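PDB 1NPY: shikimate dehydrogenase-like protein HI_0607 from Haemophilus influenzae, which oxidises shikimate to 3-dehydroshikimate with NADP(+) in vitro, though far less actively than classical shikimate dehydrogenases, so its biological substrate may be another. Local coordinates for residues A[82-87]-A[130-135]. Sequence-based numbering, arbitrary orientation.
Sequences QAIESV and MAKAVV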
ATOM      1  N   GLN A  82     -13.631  -0.411   2.988  1.00 12.57           N
ATOM      2  CA  GLN A  82     -14.778  -1.069   2.368  1.00 14.17           C
ATOM      3  C   GLN A  82     -14.519  -1.433   0.913  1.00 14.03           C
ATOM      4  O   GLN A  82     -14.988  -2.462   0.454  1.00 15.22           O
ATOM      5  CB  GLN A  82     -16.025  -0.182   2.419  1.00 14.49           C
ATOM      6  CG  GLN A  82     -16.537   0.067   3.834  1.00 18.61           C
ATOM      7  CD  GLN A  82     -17.764   0.955   3.887  1.00 24.14           C
ATOM      8  OE1 GLN A  82     -17.822   1.999   3.238  1.00 28.22           O
ATOM      9  NE2 GLN A  82     -18.720   0.572   4.718  1.00 26.09           N
ATOM     10  N   ALA A  83     -13.721  -0.625   0.228  1.00 15.10           N
ATOM     11  CA  ALA A  83     -13.484  -0.740  -1.202  1.00 15.17           C
ATOM     12  C   ALA A  83     -12.813  -2.057  -1.566  1.00 16.52           C
ATOM     13  O   ALA A  83     -13.017  -2.570  -2.669  1.00 15.82           O
ATOM     14  CB  ALA A  83     -12.663   0.425  -1.689  1.00 16.00           C
ATOM     15  N   ILE A  84     -12.041  -2.597  -0.622  1.00 14.43           N
ATOM     16  CA  ILE A  84     -11.336  -3.854  -0.796  1.00 14.82           C
ATOM     17  C   ILE A  84     -11.529  -4.857   0.343  1.00 14.56           C
ATOM     18  O   ILE A  84     -10.860  -5.893   0.359  1.00 14.57           O
ATOM     19  CB  ILE A  84      -9.844  -3.588  -1.044  1.00 16.06           C
ATOM     20  CG1 ILE A  84      -9.259  -2.781   0.112  1.00 14.97           C
ATOM     21  CG2 ILE A  84      -9.616  -2.824  -2.347  1.00 16.59           C
ATOM     22  CD1 ILE A  84      -7.738  -2.570   0.046  1.00 18.88           C
ATOM     23  N   GLU A  85     -12.470  -4.571   1.236  1.00 14.81           N
ATOM     24  CA  GLU A  85     -12.788  -5.393   2.401  1.00 15.86           C
ATOM     25  C   GLU A  85     -11.539  -5.861   3.143  1.00 13.90           C
ATOM     26  O   GLU A  85     -11.326  -7.036   3.425  1.00 12.96           O
ATOM     27  CB  GLU A  85     -13.763  -6.523   2.048  1.00 18.51           C
ATOM     28  CG  GLU A  85     -15.108  -5.997   1.547  1.00 22.93           C
ATOM     29  CD  GLU A  85     -15.922  -5.101   2.485  1.00 29.21           C
ATOM     30  OE1 GLU A  85     -16.858  -4.442   1.961  1.00 28.87           O
ATOM     31  OE2 GLU A  85     -15.702  -4.996   3.719  1.00 27.22           O
ATOM     32  N   SER A  86     -10.670  -4.904   3.451  1.00 12.12           N
ATOM     33  CA  SER A  86      -9.404  -5.192   4.118  1.00 12.06           C
ATOM     34  C   SER A  86      -8.968  -3.920   4.837  1.00 11.42           C
ATOM     35  O   SER A  86      -9.008  -2.859   4.221  1.00 12.47           O
ATOM     36  CB  SER A  86      -8.325  -5.521   3.081  1.00 12.84           C
ATOM     37  OG  SER A  86      -7.147  -6.036   3.672  1.00 16.50           O
ATOM     38  N   VAL A  87      -8.488  -4.028   6.071  1.00  9.47           N
ATOM     39  CA  VAL A  87      -8.091  -2.909   6.916  1.00 10.20           C
ATOM     40  C   VAL A  87      -6.590  -2.927   7.157  1.00  9.90           C
ATOM     41  O   VAL A  87      -6.036  -3.980   7.509  1.00 10.71           O
ATOM     42  CB  VAL A  87      -8.804  -3.004   8.279  1.00 10.62           C
ATOM     43  CG1 VAL A  87      -8.291  -1.978   9.278  1.00 10.27           C
ATOM     44  CG2 VAL A  87     -10.297  -2.773   8.078  1.00  9.47           C
ATOM     45  N   MET A 130      -1.061  -6.443  -3.318  1.00 17.55           N
ATOM     46  CA  MET A 130      -1.697  -5.148  -3.442  1.00 16.09           C
ATOM     47  C   MET A 130      -2.639  -5.117  -4.627  1.00 13.13           C
ATOM     48  O   MET A 130      -3.123  -4.046  -4.946  1.00 12.14           O
ATOM     49  CB  MET A 130      -0.554  -4.161  -3.654  1.00 17.05           C
ATOM     50  CG  MET A 130       0.246  -4.002  -2.414  1.00 22.09           C
ATOM     51  SD  MET A 130      -0.607  -2.617  -1.666  1.00 28.52           S
ATOM     52  CE  MET A 130       0.428  -1.413  -2.287  1.00 29.33           C
ATOM     53  N   ALA A 131      -2.852  -6.240  -5.319  1.00 12.87           N
ATOM     54  CA  ALA A 131      -3.664  -6.233  -6.539  1.00 12.90           C
ATOM     55  C   ALA A 131      -5.032  -5.614  -6.323  1.00 12.79           C
ATOM     56  O   ALA A 131      -5.487  -4.770  -7.096  1.00 11.49           O
ATOM     57  CB  ALA A 131      -3.837  -7.634  -7.079  1.00 14.06           C
ATOM     58  N   LYS A 132      -5.708  -6.057  -5.267  1.00 12.52           N
ATOM     59  CA  LYS A 132      -7.063  -5.579  -5.051  1.00 14.30           C
ATOM     60  C   LYS A 132      -7.094  -4.067  -4.828  1.00 13.51           C
ATOM     61  O   LYS A 132      -7.872  -3.366  -5.467  1.00 13.43           O
ATOM     62  CB  LYS A 132      -7.692  -6.402  -3.919  1.00 15.43           C
ATOM     63  CG  LYS A 132      -9.189  -6.478  -3.909  1.00 19.10           C
ATOM     64  CD  LYS A 132      -9.594  -7.401  -2.747  1.00 19.84           C
ATOM     65  CE  LYS A 132     -11.088  -7.474  -2.577  1.00 22.64           C
ATOM     66  NZ  LYS A 132     -11.347  -8.454  -1.485  1.00 22.38           N
ATOM     67  N   ALA A 133      -6.191  -3.538  -4.008  1.00 12.24           N
ATOM     68  CA  ALA A 133      -6.068  -2.105  -3.752  1.00 12.32           C
ATOM     69  C   ALA A 133      -5.769  -1.336  -5.034  1.00 12.11           C
ATOM     70  O   ALA A 133      -6.410  -0.337  -5.311  1.00 11.48           O
ATOM     71  CB  ALA A 133      -4.970  -1.827  -2.750  1.00 12.91           C
ATOM     72  N   VAL A 134      -4.861  -1.843  -5.857  1.00 10.63           N
ATOM     73  CA  VAL A 134      -4.565  -1.231  -7.148  1.00 10.05           C
ATOM     74  C   VAL A 134      -5.783  -1.198  -8.082  1.00 11.18           C
ATOM     75  O   VAL A 134      -6.138  -0.136  -8.615  1.00 10.74           O
ATOM     76  CB  VAL A 134      -3.350  -1.944  -7.791  1.00 11.00           C
ATOM     77  CG1 VAL A 134      -3.254  -1.527  -9.249  1.00 12.23           C
ATOM     78  CG2 VAL A 134      -2.080  -1.629  -6.965  1.00  9.97           C
ATOM     79  N   VAL A 135      -6.422  -2.349  -8.278  1.00 10.65           N
ATOM     80  CA  VAL A 135      -7.553  -2.463  -9.184  1.00 11.38           C
ATOM     81  C   VAL A 135      -8.685  -1.546  -8.733  1.00 12.36           C
ATOM     82  O   VAL A 135      -9.305  -0.851  -9.549  1.00 12.38           O
ATOM     83  CB  VAL A 135      -8.002  -3.917  -9.344  1.00 12.10           C
ATOM     84  CG1 VAL A 135      -9.283  -4.018 -10.176  1.00 13.76           C
ATOM     85  CG2 VAL A 135      -6.892  -4.711  -9.998  1.00 10.95           C
TER
HETATM   86  O   HOH W   1     -10.226  -8.741   1.142  1.00 26.92           O
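Methyl CG2 of Ile84 lies over one face of the Lys132-Ala133 peptide, 3.6 Å from Lys132 O, while one face of the Ile84 carbonyl group receives the Lys132 ammonium. The contact joins a Schellman motif, in which Glu85 at positive phi ends helix 79-82 of the substrate-binding domain, to the start of helix 131-140. That helix follows a glycine-rich turn of Rossmann type, which probably binds NADP(+); the substrate-binding domain and the probable NADP(+)-binding domain thus meet near the predicted cofactor site. Ile84 has CG1 between its backbone N and carbonyl carbon (chi1 57°), which, with the trans chi2, turns CD1 across the helix start to Ala133 CB at 4.0 Å. The other branch, CG2, also touches Lys132 CG at 4.0 Å. Tyr163 and Asn101 pack against Ile84 as well, and Ile107 of helix 102-113 against Ala133. Lys132 is fully extended, CG anti to the backbone N (chi1 -156°), and its methylenes run alongside Ile84, with CE 3.3 Å from Ile84 O. The bond from Lys132 NZ to Ile84 O is weak, 3.2 Å long, the donor standing well above the carbonyl plane. A water reinforces it, accepting from Lys132 NZ at 2.9 Å and donating to Ile84 O at 3.0 Å.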